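Local structure of minor fimbrium subunit Mfa5 (Porphyromonas gingivalis ATCC 33277, 6TO1) at residues A[128-133]-A[231-236]; A[132-137]-A[176-181]; A[152-157]-A[196-201]; A[208-213]-A[341-346]; A[238-243]-A[313-318]. The protein serves as an accessory subunit of the minor fimbriae, surface pili that mediate biofilm formation and adhesion to host cells and other oral bacteria. All coordinates share one frame; numbering follows the deposited sequence. Where two conformers were deposited one is given.

Contact 1: residues A[128-133]-A[231-236]; sequences VVMVID and ILMSDG
Asp133 and Ser234 meet at the C-terminal ends of two parallel strands. Ser234 OG donates to Asp133 OD2 over 2.7 Å, approaching on the anti side of that oxygen and 15° out of the carboxylate plane. The aspartate reaches it because CG stands anti to the backbone N (chi1 -178°). Asp133 OD2 also accepts a hydrogen bond from a water that donates to Asp235 OD1. This water binds the magnesium ion, so the two carboxylates share a metal-bound ligand. Asp235 OD2 bonds to Ser137 OG and pairs with Arg145. Asp133 OD1 is held by Ser135. Ser234 OG accepts from Gly236 N, which makes an ST turn.

The apolar side chains divide between the two faces. On one face Ile132 and Met233 lie side by side and point the same way, with Ile132 CD1 3.8 Å from Met233 CE. In one of its two conformers Met130 crosses Met233 at a slant, its CE 3.8 Å from Met233 SD. Val128 CG1 touches Ile231 CD1 at 3.6 Å. On the other face Val131 CG1 packs on Leu232 CD1 at 3.8 Å. Four backbone hydrogen bonds zip the strands, among them Val131 N to Ile231 O at 2.8 Å.

Both strands are central in the von Willebrand factor A sheet. Helix 143-160 covers the methionine face, through Val157 and Ser152. Helix 209-220 covers the Val131 face, and strand 170-177 flanks 126-133.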
# COMPACT_ATOMS: atom_id res chain seq x y z
N VAL A 128 -11.74 8.28 17.48
CA VAL A 128 -11.23 8.62 18.81
C VAL A 128 -12.34 9.31 19.58
O VAL A 128 -13.00 10.20 19.03
CB VAL A 128 -10.01 9.56 18.73
CG1 VAL A 128 -9.51 9.94 20.11
CG2 VAL A 128 -8.92 8.94 17.87
N VAL A 129 -12.55 8.91 20.83
CA VAL A 129 -13.42 9.65 21.73
C VAL A 129 -12.56 10.19 22.86
O VAL A 129 -11.97 9.41 23.62
CB VAL A 129 -14.56 8.80 22.32
CG1 VAL A 129 -15.47 9.74 23.16
CG2 VAL A 129 -15.34 8.09 21.25
N MET A 130 -12.51 11.51 22.97
CA MET A 130 -11.82 12.16 24.07
C MET A 130 -12.81 12.38 25.20
O MET A 130 -13.94 12.83 24.95
CB MET A 130 -11.22 13.49 23.62
CG MET A 130 -10.12 13.35 22.59
SD MET A 130 -9.55 14.97 22.04
CE MET A 130 -8.70 15.59 23.49
N VAL A 131 -12.39 12.08 26.42
CA VAL A 131 -13.23 12.16 27.63
C VAL A 131 -12.48 12.99 28.67
O VAL A 131 -11.43 12.56 29.18
CB VAL A 131 -13.55 10.76 28.19
CG1 VAL A 131 -14.50 10.82 29.36
CG2 VAL A 131 -14.07 9.87 27.07
N ILE A 132 -13.03 14.16 29.03
CA ILE A 132 -12.32 15.11 29.88
C ILE A 132 -13.09 15.34 31.18
O ILE A 132 -14.26 15.72 31.17
CB ILE A 132 -12.06 16.46 29.16
CG1 ILE A 132 -11.44 16.20 27.78
CG2 ILE A 132 -11.13 17.35 30.01
CD1 ILE A 132 -11.01 17.46 27.03
N ASP A 133 -12.38 15.11 32.30
CA ASP A 133 -12.80 15.40 33.67
C ASP A 133 -12.86 16.91 33.89
O ASP A 133 -11.82 17.57 33.82
CB ASP A 133 -11.75 14.72 34.54
CG ASP A 133 -11.99 14.82 36.03
OD1 ASP A 133 -12.84 15.61 36.51
OD2 ASP A 133 -11.27 14.09 36.72
N ILE A 231 -9.61 8.29 24.91
CA ILE A 231 -8.59 9.00 25.68
C ILE A 231 -9.26 9.66 26.88
O ILE A 231 -10.07 10.57 26.72
CB ILE A 231 -7.88 10.07 24.82
CG1 ILE A 231 -7.20 9.46 23.61
CG2 ILE A 231 -6.89 10.89 25.68
CD1 ILE A 231 -6.87 10.52 22.49
N LEU A 232 -8.88 9.24 28.09
CA LEU A 232 -9.43 9.79 29.32
C LEU A 232 -8.42 10.72 29.96
O LEU A 232 -7.29 10.31 30.24
CB LEU A 232 -9.81 8.67 30.30
CG LEU A 232 -10.30 9.07 31.67
CD1 LEU A 232 -11.62 9.81 31.62
CD2 LEU A 232 -10.40 7.78 32.53
N MET A 233 -8.83 11.95 30.20
CA MET A 233 -8.00 12.99 30.79
C MET A 233 -8.61 13.34 32.13
O MET A 233 -9.68 13.96 32.19
CB MET A 233 -7.95 14.21 29.85
CG MET A 233 -7.22 13.90 28.56
SD MET A 233 -7.71 14.87 27.11
CE MET A 233 -7.36 16.52 27.70
N SER A 234 -7.96 12.94 33.21
CA SER A 234 -8.59 13.05 34.52
C SER A 234 -7.51 13.21 35.58
O SER A 234 -6.37 12.79 35.38
CB SER A 234 -9.46 11.81 34.80
OG SER A 234 -9.92 11.84 36.14
N ASP A 235 -7.88 13.78 36.73
CA ASP A 235 -6.89 13.72 37.80
C ASP A 235 -6.92 12.38 38.53
O ASP A 235 -6.06 12.14 39.38
CB ASP A 235 -7.00 14.87 38.79
CG ASP A 235 -8.31 14.90 39.55
OD1 ASP A 235 -8.91 13.82 39.84
OD2 ASP A 235 -8.73 16.04 39.87
N GLY A 236 -7.87 11.50 38.21
CA GLY A 236 -7.79 10.10 38.60
C GLY A 236 -8.60 9.71 39.82
O GLY A 236 -8.69 8.50 40.12
O HOH W 1 -11.45 14.29 39.42

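Contact 2: residues A[132-137]-A[176-181]; sequences IDQSSS and SYDHEP. With MG (magnesium ion), chain B; PO4 (phosphate ion), chain C.
Backbone hydrogen bonds join Ile132 to Tyr177 and Tyr177 to Gln134. Tyr177 N donates to Ile132 O at 3.0 Å, and Gln134 N donates to Tyr177 O at 2.9 Å. The second carries the parallel pairing past the end of strand 126-133.

Between side chains, Gln134 NE2 donates to Asp178 OD2 over 3.0 Å, nearly straight at 167°. The oxygen lies in the amide plane, and amide and carboxylate are 20° apart. Asp178 OD2 has a second partner in His182. At the other end of the amide, a water links Gln134 OE1 to Ser176 OG.

The aromatic contact is a CH-pi interaction. Asp133 CA sits over one face of the Tyr177 ring, 3.9 Å from its centroid. Tyr177 CG lies between its own backbone N and carbonyl carbon (chi1 68°), which folds the ring across Asp133. Its OH bonds to Thr209.

Ser135 OG and Ser137 OG each bind magnesium at 2.1 Å. Two waters, Thr207 and an oxygen of a phosphate, probably from the crystallisation liquor, complete the shell. Asp133 OD1 accepts from Ser135 N, an Asx turn, and from Ser135 OG at 2.6 Å, so it positions this ligand from the second shell. An Asp-x-Ser-x-Ser sequence at the end of a central strand, with a distant threonine, is the signature of the metal ion-dependent adhesion site (MIDAS) of von Willebrand factor A domains.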
# COMPACT_ATOMS: atom_id res chain seq x y z
N ILE A 132 -13.03 14.16 29.03
CA ILE A 132 -12.32 15.11 29.88
C ILE A 132 -13.09 15.34 31.18
O ILE A 132 -14.26 15.72 31.17
CB ILE A 132 -12.06 16.46 29.16
CG1 ILE A 132 -11.44 16.20 27.78
CG2 ILE A 132 -11.13 17.35 30.01
CD1 ILE A 132 -11.01 17.46 27.03
N ASP A 133 -12.38 15.11 32.30
CA ASP A 133 -12.80 15.40 33.67
C ASP A 133 -12.86 16.91 33.89
O ASP A 133 -11.82 17.57 33.82
CB ASP A 133 -11.75 14.72 34.54
CG ASP A 133 -11.99 14.82 36.03
OD1 ASP A 133 -12.84 15.61 36.51
OD2 ASP A 133 -11.27 14.09 36.72
N GLN A 134 -14.06 17.47 34.08
CA GLN A 134 -14.21 18.87 34.50
C GLN A 134 -14.79 18.96 35.92
O GLN A 134 -15.57 19.87 36.23
CB GLN A 134 -15.06 19.67 33.50
CG GLN A 134 -16.50 19.26 33.34
CD GLN A 134 -17.34 20.30 32.56
OE1 GLN A 134 -16.82 21.07 31.76
NE2 GLN A 134 -18.64 20.32 32.82
N SER A 135 -14.44 18.01 36.78
CA SER A 135 -14.94 17.99 38.15
C SER A 135 -14.26 19.08 38.97
O SER A 135 -13.24 19.64 38.57
CB SER A 135 -14.70 16.62 38.79
OG SER A 135 -13.31 16.40 38.96
N SER A 136 -14.81 19.36 40.15
CA SER A 136 -14.32 20.48 40.96
C SER A 136 -12.88 20.26 41.43
O SER A 136 -12.14 21.24 41.61
CB SER A 136 -15.29 20.71 42.14
OG SER A 136 -14.99 19.90 43.24
N SER A 137 -12.43 19.01 41.56
CA SER A 137 -11.04 18.77 41.93
C SER A 137 -10.07 19.25 40.86
O SER A 137 -8.87 19.38 41.16
CB SER A 137 -10.82 17.28 42.21
OG SER A 137 -11.05 16.54 41.01
N SER A 176 -17.30 15.47 28.06
CA SER A 176 -16.81 16.00 29.32
C SER A 176 -17.67 15.38 30.42
O SER A 176 -18.75 14.83 30.16
CB SER A 176 -16.87 17.52 29.39
OG SER A 176 -18.21 17.97 29.45
N TYR A 177 -17.18 15.44 31.66
CA TYR A 177 -18.01 14.95 32.72
C TYR A 177 -17.66 15.62 34.04
O TYR A 177 -16.53 16.05 34.29
CB TYR A 177 -17.91 13.41 32.88
CG TYR A 177 -16.57 12.92 33.38
CD1 TYR A 177 -16.34 12.69 34.72
CD2 TYR A 177 -15.54 12.65 32.49
CE1 TYR A 177 -15.13 12.22 35.17
CE2 TYR A 177 -14.33 12.19 32.94
CZ TYR A 177 -14.12 11.97 34.28
OH TYR A 177 -12.90 11.49 34.71
N ASP A 178 -18.69 15.70 34.87
CA ASP A 178 -18.57 16.06 36.28
C ASP A 178 -19.39 15.03 37.05
O ASP A 178 -19.04 13.84 37.06
CB ASP A 178 -19.03 17.50 36.52
CG ASP A 178 -20.31 17.86 35.78
OD1 ASP A 178 -21.40 17.45 36.24
OD2 ASP A 178 -20.20 18.57 34.73
N HIS A 179 -20.46 15.45 37.72
CA HIS A 179 -21.32 14.44 38.34
C HIS A 179 -22.19 13.73 37.32
O HIS A 179 -22.87 12.76 37.68
CB HIS A 179 -22.21 15.04 39.45
CG HIS A 179 -23.04 16.20 39.02
ND1 HIS A 179 -22.60 17.50 39.13
CD2 HIS A 179 -24.28 16.27 38.47
CE1 HIS A 179 -23.54 18.32 38.69
NE2 HIS A 179 -24.57 17.59 38.28
N GLU A 180 -22.16 14.15 36.05
CA GLU A 180 -22.83 13.46 34.96
C GLU A 180 -22.02 13.72 33.69
O GLU A 180 -21.27 14.70 33.62
CB GLU A 180 -24.28 13.95 34.80
CG GLU A 180 -24.29 15.38 34.39
CD GLU A 180 -25.64 16.05 34.49
OE1 GLU A 180 -26.66 15.35 34.51
OE2 GLU A 180 -25.64 17.30 34.52
N PRO A 181 -22.12 12.87 32.69
CA PRO A 181 -21.37 13.09 31.46
C PRO A 181 -22.13 14.02 30.52
O PRO A 181 -23.36 14.16 30.60
CB PRO A 181 -21.24 11.67 30.87
CG PRO A 181 -22.53 11.00 31.30
CD PRO A 181 -22.80 11.55 32.70
MG MG B . -12.71 15.31 40.64
P PO4 C . -14.92 16.31 42.81
O1 PO4 C . -15.90 17.48 42.65
O2 PO4 C . -15.67 14.99 42.67
O3 PO4 C . -14.36 16.39 44.22
O4 PO4 C . -13.78 16.44 41.87
O HOH W 1 -11.45 14.29 39.42
O HOH W 2 -18.26 20.78 29.34
O HOH W 3 -12.00 14.05 42.15

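Contact 3: residues A[152-157]-A[196-201]; sequences SGQRFV and QKIRAL
Ile198 and Val157 reach toward each other tip to tip, with Ile198 CD1 3.9 Å from Val157 CG2. The same methyl rests on the backbone of Gly153, 3.8 Å from its C. With no side chain there, the isoleucine comes right down to the helix main chain. Ile198 CG2 runs past Gln154 CG at 4.0 Å, the two chains sliding by each other in opposite directions.

The polar part lies beside this apolar patch. Arg199 NH1 donates to Gln154 OE1 over 3.0 Å. The bond is moderately bent, at 144°. The oxygen meets the edge of the guanidinium but is 18° out of its plane. The two side chains cross at about a right angle. Arg199 CG lies against the glutamine amide as well, 3.4 Å from Gln154 OE1.

Several features position these groups. Arg199 bends at chi3 (-55°), which turns its head back so that one guanidinium face lies over Gln196 CA. The Gln154 amide is held at its other end, where NE2 donates to Ile150 O one turn earlier in its helix. Ile198 is further packed on Leu174, and Val157 on Leu194 and Cys195.

The contact joins helix 143-160 to helix 191-199 on one side of the domain sheet. Beneath the pair, Val157 reaches Met130 of strand 126-133 and Ile198 reaches strand 170-177. The arginine and glutamine bridge the helices on the side toward solvent.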
# COMPACT_ATOMS: atom_id res chain seq x y z
N SER A 152 -3.88 21.07 26.59
CA SER A 152 -3.38 19.85 25.98
C SER A 152 -4.45 19.19 25.11
O SER A 152 -4.12 18.60 24.08
CB SER A 152 -2.88 18.86 27.05
OG SER A 152 -3.90 18.50 27.97
N GLY A 153 -5.72 19.30 25.50
CA GLY A 153 -6.77 18.71 24.68
C GLY A 153 -6.84 19.36 23.32
O GLY A 153 -7.02 18.69 22.30
N GLN A 154 -6.69 20.68 23.27
CA GLN A 154 -6.67 21.34 21.97
C GLN A 154 -5.47 20.90 21.15
O GLN A 154 -5.58 20.66 19.95
CB GLN A 154 -6.67 22.84 22.17
CG GLN A 154 -7.96 23.34 22.73
CD GLN A 154 -7.91 24.82 22.96
OE1 GLN A 154 -8.28 25.60 22.09
NE2 GLN A 154 -7.45 25.22 24.14
N ARG A 155 -4.31 20.79 21.80
CA ARG A 155 -3.12 20.33 21.09
C ARG A 155 -3.32 18.94 20.52
O ARG A 155 -2.89 18.66 19.39
CB ARG A 155 -1.91 20.37 22.02
CG ARG A 155 -0.62 20.01 21.29
CD ARG A 155 0.55 19.81 22.25
NE ARG A 155 1.62 19.03 21.62
CZ ARG A 155 2.73 19.55 21.10
NH1 ARG A 155 2.94 20.86 21.14
NH2 ARG A 155 3.64 18.76 20.55
N PHE A 156 -3.97 18.04 21.28
CA PHE A 156 -4.23 16.69 20.79
C PHE A 156 -5.16 16.71 19.57
O PHE A 156 -4.94 16.00 18.59
CB PHE A 156 -4.86 15.82 21.90
CG PHE A 156 -4.01 15.66 23.13
CD1 PHE A 156 -2.63 15.78 23.07
CD2 PHE A 156 -4.60 15.35 24.34
CE1 PHE A 156 -1.86 15.62 24.21
CE2 PHE A 156 -3.83 15.19 25.49
CZ PHE A 156 -2.46 15.33 25.42
N VAL A 157 -6.24 17.50 19.65
CA VAL A 157 -7.16 17.60 18.52
C VAL A 157 -6.40 18.02 17.26
O VAL A 157 -6.52 17.41 16.20
CB VAL A 157 -8.30 18.58 18.84
CG1 VAL A 157 -9.04 18.96 17.58
CG2 VAL A 157 -9.25 17.95 19.88
N GLN A 196 -13.33 24.75 20.53
CA GLN A 196 -14.22 25.67 21.22
C GLN A 196 -14.92 24.98 22.38
O GLN A 196 -15.05 25.56 23.46
CB GLN A 196 -15.21 26.23 20.20
CG GLN A 196 -15.96 27.45 20.68
CD GLN A 196 -17.05 27.08 21.65
OE1 GLN A 196 -17.86 26.19 21.38
NE2 GLN A 196 -17.07 27.73 22.81
N LYS A 197 -15.34 23.73 22.19
CA LYS A 197 -15.98 23.02 23.29
C LYS A 197 -15.00 22.74 24.42
O LYS A 197 -15.37 22.80 25.60
CB LYS A 197 -16.59 21.72 22.78
CG LYS A 197 -17.72 21.91 21.78
CD LYS A 197 -18.90 22.58 22.44
CE LYS A 197 -20.08 22.66 21.47
NZ LYS A 197 -21.22 23.38 22.11
N ILE A 198 -13.74 22.43 24.09
CA ILE A 198 -12.73 22.19 25.11
C ILE A 198 -12.46 23.46 25.90
O ILE A 198 -12.31 23.43 27.13
CB ILE A 198 -11.46 21.63 24.47
CG1 ILE A 198 -11.74 20.27 23.82
CG2 ILE A 198 -10.34 21.57 25.48
CD1 ILE A 198 -10.58 19.72 23.04
N ARG A 199 -12.39 24.61 25.21
CA ARG A 199 -12.16 25.87 25.90
C ARG A 199 -13.30 26.25 26.82
O ARG A 199 -13.09 27.03 27.76
CB ARG A 199 -11.92 27.01 24.89
CG ARG A 199 -10.56 26.94 24.25
CD ARG A 199 -10.21 28.25 23.52
NE ARG A 199 -11.25 28.58 22.56
CZ ARG A 199 -11.24 28.18 21.30
NH1 ARG A 199 -10.24 27.45 20.83
NH2 ARG A 199 -12.23 28.52 20.49
N ALA A 200 -14.49 25.68 26.63
CA ALA A 200 -15.62 26.03 27.48
C ALA A 200 -15.77 25.13 28.71
O ALA A 200 -16.77 25.26 29.43
CB ALA A 200 -16.92 26.00 26.68
N LEU A 201 -14.84 24.20 28.94
CA LEU A 201 -14.89 23.36 30.12
C LEU A 201 -14.84 24.22 31.37
O LEU A 201 -14.11 25.21 31.43
CB LEU A 201 -13.71 22.38 30.13
CG LEU A 201 -13.62 21.34 29.02
CD1 LEU A 201 -12.29 20.57 29.23
CD2 LEU A 201 -14.79 20.39 29.01

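Contact 4: residues A[208-213]-A[341-346]; sequences HTQGGL and CNAAIN
Ala343 CB lies over one face of the Gln210 amide, 3.7 Å from Gln210 OE1. The contact joins helices 209-220 and 340-353 on one side of the sheet in the von Willebrand factor A fold. The edges of the amide are bonded outside the two segments: OE1 accepts from Tyr242 N, and NE2 donates to Glu347. These bonds fix the rotation of the amide. The imidazole of His208 is the other flat group. Gly211 N donates to His208 ND1 at 2.9 Å from a position 29° out of the ring plane, which caps the start of helix 209-220. His208 NE2 donates to Ala314 O, and the ring also meets that of Tyr242.

The short helical segments run nearly parallel, 15° apart, and their axes come within 8.3 Å. Alanines at the interface are consistent with this close approach. Ala344 CB is the central point of the contact, on Thr209 CG2 at 3.7 Å. Gln210, extended, with CG anti to the backbone N (chi1 168°), reaches past to Ala343. Thr209 turns its hydroxyl elsewhere, to Tyr177. Helix 369-378 flanks the pair at Leu213 and Ile345. Beside the alanine, the Leu213 CD1 methyl lies 3.4 Å from Ala344 O.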
# COMPACT_ATOMS: atom_id res chain seq x y z
N HIS A 208 -17.71 11.61 37.88
CA HIS A 208 -18.42 10.38 37.45
C HIS A 208 -17.67 9.77 36.27
O HIS A 208 -18.11 9.79 35.11
CB HIS A 208 -19.85 10.73 37.09
CG HIS A 208 -20.83 9.59 37.17
ND1 HIS A 208 -20.58 8.34 36.65
CD2 HIS A 208 -22.08 9.55 37.67
CE1 HIS A 208 -21.64 7.57 36.83
NE2 HIS A 208 -22.56 8.28 37.46
N THR A 209 -16.46 9.27 36.56
CA THR A 209 -15.59 8.76 35.50
C THR A 209 -16.26 7.59 34.77
O THR A 209 -16.19 7.49 33.54
CB THR A 209 -14.24 8.40 36.10
OG1 THR A 209 -13.71 9.57 36.76
CG2 THR A 209 -13.24 7.92 35.05
N GLN A 210 -16.93 6.72 35.51
CA GLN A 210 -17.67 5.65 34.85
C GLN A 210 -18.65 6.24 33.84
O GLN A 210 -18.77 5.75 32.72
CB GLN A 210 -18.40 4.81 35.88
CG GLN A 210 -19.41 3.89 35.24
CD GLN A 210 -20.07 2.93 36.20
OE1 GLN A 210 -20.36 3.27 37.36
NE2 GLN A 210 -20.31 1.70 35.71
N GLY A 211 -19.34 7.32 34.22
CA GLY A 211 -20.32 7.91 33.31
C GLY A 211 -19.69 8.50 32.06
O GLY A 211 -20.22 8.36 30.96
N GLY A 212 -18.54 9.17 32.22
CA GLY A 212 -17.81 9.63 31.06
C GLY A 212 -17.43 8.48 30.14
O GLY A 212 -17.60 8.56 28.92
N LEU A 213 -16.94 7.38 30.71
CA LEU A 213 -16.56 6.24 29.89
C LEU A 213 -17.77 5.57 29.25
O LEU A 213 -17.69 5.10 28.11
CB LEU A 213 -15.77 5.25 30.74
CG LEU A 213 -14.41 5.71 31.19
CD1 LEU A 213 -13.80 4.78 32.21
CD2 LEU A 213 -13.44 5.85 29.98
N CYS A 341 -13.50 4.58 41.72
CA CYS A 341 -12.34 4.31 40.89
C CYS A 341 -12.40 2.90 40.30
O CYS A 341 -12.07 2.70 39.13
CB CYS A 341 -11.04 4.47 41.68
SG CYS A 341 -10.49 6.12 42.09
N ASN A 342 -12.82 1.92 41.10
CA ASN A 342 -12.98 0.56 40.61
C ASN A 342 -14.14 0.45 39.63
O ASN A 342 -14.07 -0.28 38.66
CB ASN A 342 -13.19 -0.41 41.78
CG ASN A 342 -11.93 -1.23 42.11
OD1 ASN A 342 -10.84 -0.97 41.59
ND2 ASN A 342 -12.09 -2.21 42.96
N ALA A 343 -15.24 1.18 39.87
CA ALA A 343 -16.33 1.15 38.89
C ALA A 343 -15.88 1.68 37.53
O ALA A 343 -16.33 1.18 36.48
CB ALA A 343 -17.52 1.96 39.39
N ALA A 344 -15.02 2.69 37.52
CA ALA A 344 -14.51 3.21 36.25
C ALA A 344 -13.58 2.22 35.57
O ALA A 344 -13.60 2.09 34.34
CB ALA A 344 -13.80 4.53 36.50
N ILE A 345 -12.71 1.55 36.33
CA ILE A 345 -11.91 0.48 35.74
C ILE A 345 -12.84 -0.58 35.13
O ILE A 345 -12.59 -1.09 34.03
CB ILE A 345 -10.95 -0.14 36.77
CG1 ILE A 345 -9.98 0.91 37.32
CG2 ILE A 345 -10.26 -1.33 36.14
CD1 ILE A 345 -9.28 0.50 38.60
N ASN A 346 -13.93 -0.91 35.84
CA ASN A 346 -14.91 -1.89 35.39
C ASN A 346 -15.54 -1.47 34.07
O ASN A 346 -15.68 -2.28 33.14
CB ASN A 346 -15.98 -2.03 36.50
CG ASN A 346 -16.67 -3.37 36.55
OD1 ASN A 346 -17.13 -3.79 37.63
ND2 ASN A 346 -16.81 -4.02 35.43

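Contact 5: residues A[238-243]-A[313-318]; sequences ATEQYP and SARITF. With PO4 (phosphate ion), chain C.
Ile316 is the main bump. Its CD1 fits a hollow formed by Gln241, Tyr242 and Pro243. The methyl lies 3.4 Å from Tyr242 O, and the Gln241 chain flanks it with NE2 at 3.7 Å from Ile316 CD1. Gln241 NE2 donates to Tyr242 O, which lies in the amide plane; this probably steadies the wall. Ile316 CG1 rests on Pro243 CA at 3.6 Å. Ala314 is a smaller bump: its CB meets Pro243 CD at 3.9 Å, beside the Tyr242 ring.

Glu240 and Arg315 close the other end with a side-on salt bridge. Arg315 NE donates to Glu240 OE1 over 2.8 Å, almost straight at 174° and in the guanidinium plane. Arg315 NH2 donates to Glu240 OE2 at 2.9 Å. The two planes are 51° apart. Glu240 bends at chi2 (-92°) to present both oxygens, while Thr317 CG2 covers one face of the guanidinium. Thr239 OG1 donates to the magnesium-bound phosphate, probably from the crystallisation liquor.

The two loops run nearly at right angles near the metal end of the domain. Helix 209-220 meets Gln241 through Gln210 and Tyr242 through Lys214. Gln241 also touches helix 340-353, and Tyr338 of strand 336-338 backs Ile316.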
# COMPACT_ATOMS: atom_id res chain seq x y z
N ALA A 238 -11.97 9.19 41.03
CA ALA A 238 -13.40 9.11 40.77
C ALA A 238 -14.18 9.20 42.08
O ALA A 238 -13.77 8.66 43.10
CB ALA A 238 -13.75 7.82 40.01
N THR A 239 -15.30 9.91 42.04
CA THR A 239 -16.10 10.09 43.23
C THR A 239 -17.58 9.81 43.03
O THR A 239 -18.37 10.00 43.97
CB THR A 239 -15.94 11.53 43.77
OG1 THR A 239 -16.37 12.47 42.79
CG2 THR A 239 -14.50 11.82 44.18
N GLU A 240 -18.00 9.40 41.83
CA GLU A 240 -19.40 9.10 41.52
C GLU A 240 -19.44 7.87 40.63
O GLU A 240 -18.50 7.62 39.87
CB GLU A 240 -20.09 10.25 40.79
CG GLU A 240 -20.01 11.60 41.53
CD GLU A 240 -21.19 11.84 42.45
OE1 GLU A 240 -22.13 11.02 42.49
OE2 GLU A 240 -21.17 12.88 43.16
N GLN A 241 -20.55 7.14 40.69
CA GLN A 241 -20.73 5.97 39.83
C GLN A 241 -22.21 5.66 39.68
O GLN A 241 -23.08 6.24 40.33
CB GLN A 241 -19.97 4.76 40.38
CG GLN A 241 -20.63 4.12 41.58
CD GLN A 241 -20.02 2.76 41.92
OE1 GLN A 241 -18.96 2.68 42.50
NE2 GLN A 241 -20.70 1.70 41.52
N TYR A 242 -22.49 4.68 38.79
CA TYR A 242 -23.86 4.25 38.58
C TYR A 242 -24.28 3.21 39.62
O TYR A 242 -23.45 2.44 40.12
CB TYR A 242 -24.04 3.65 37.18
CG TYR A 242 -23.93 4.66 36.07
CD1 TYR A 242 -24.68 5.84 36.11
CD2 TYR A 242 -23.07 4.45 34.99
CE1 TYR A 242 -24.58 6.77 35.12
CE2 TYR A 242 -22.96 5.39 33.98
CZ TYR A 242 -23.72 6.56 34.06
OH TYR A 242 -23.62 7.49 33.07
N PRO A 243 -25.58 3.12 39.88
CA PRO A 243 -26.08 2.12 40.81
C PRO A 243 -25.82 0.70 40.33
O PRO A 243 -25.78 0.42 39.13
CB PRO A 243 -27.59 2.39 40.86
CG PRO A 243 -27.77 3.77 40.34
CD PRO A 243 -26.65 4.00 39.36
N SER A 313 -27.35 10.09 34.22
CA SER A 313 -26.97 11.00 35.30
C SER A 313 -27.23 10.41 36.69
O SER A 313 -27.14 11.14 37.69
CB SER A 313 -27.73 12.32 35.16
OG SER A 313 -27.44 12.92 33.92
N ALA A 314 -27.55 9.12 36.77
CA ALA A 314 -27.81 8.51 38.06
C ALA A 314 -26.52 8.41 38.88
O ALA A 314 -25.41 8.32 38.35
CB ALA A 314 -28.42 7.12 37.89
N ARG A 315 -26.70 8.40 40.20
CA ARG A 315 -25.61 8.40 41.14
C ARG A 315 -25.91 7.41 42.26
O ARG A 315 -27.06 7.07 42.50
CB ARG A 315 -25.43 9.76 41.83
CG ARG A 315 -25.32 10.93 40.96
CD ARG A 315 -25.61 12.16 41.82
NE ARG A 315 -24.56 12.37 42.80
CZ ARG A 315 -24.68 13.11 43.90
NH1 ARG A 315 -25.82 13.73 44.18
NH2 ARG A 315 -23.64 13.21 44.72
N ILE A 316 -24.86 6.99 42.98
CA ILE A 316 -25.00 6.34 44.27
C ILE A 316 -24.59 7.33 45.34
O ILE A 316 -23.49 7.89 45.28
CB ILE A 316 -24.11 5.09 44.41
CG1 ILE A 316 -24.42 4.09 43.32
CG2 ILE A 316 -24.26 4.48 45.81
CD1 ILE A 316 -23.64 2.77 43.49
N THR A 317 -25.46 7.54 46.34
CA THR A 317 -25.17 8.48 47.40
C THR A 317 -25.43 7.81 48.74
O THR A 317 -26.07 6.76 48.84
CB THR A 317 -25.99 9.78 47.29
OG1 THR A 317 -27.38 9.47 47.24
CG2 THR A 317 -25.58 10.52 46.03
N PHE A 318 -24.83 8.41 49.75
CA PHE A 318 -25.17 8.17 51.15
C PHE A 318 -25.29 9.55 51.77
O PHE A 318 -24.41 10.38 51.56
CB PHE A 318 -24.10 7.38 51.88
CG PHE A 318 -24.37 7.29 53.38
CD1 PHE A 318 -25.31 6.41 53.85
CD2 PHE A 318 -23.71 8.12 54.26
CE1 PHE A 318 -25.58 6.32 55.20
CE2 PHE A 318 -23.97 8.05 55.63
CZ PHE A 318 -24.90 7.14 56.08
P PO4 C . -14.92 16.31 42.81
O1 PO4 C . -15.90 17.48 42.65
O2 PO4 C . -15.67 14.99 42.67
O3 PO4 C . -14.36 16.39 44.22
O4 PO4 C . -13.78 16.44 41.87
O HOH W 4 -22.29 8.22 42.86

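Contacts 1 and 2 share strand 126-133 and lie in the sheet at the heart of the domain. Their chemistry changes along that strand, from apolar packing to the polar magnesium site, where Asp235 of contact 1 bonds to Ser137 of contact 2. Contacts 3 and 4 join helix pairs and do not touch. Contact 4 is wholly buried and has no hydrogen bond across it, whereas contact 3 carries a polar bridge at an exposed arginine. Contact 5 joins irregular loops, is partly exposed, and alone has a salt bridge across its two segments. It meets contact 4 through Gln210 and His208. Contacts 2 and 5 both reach the phosphate.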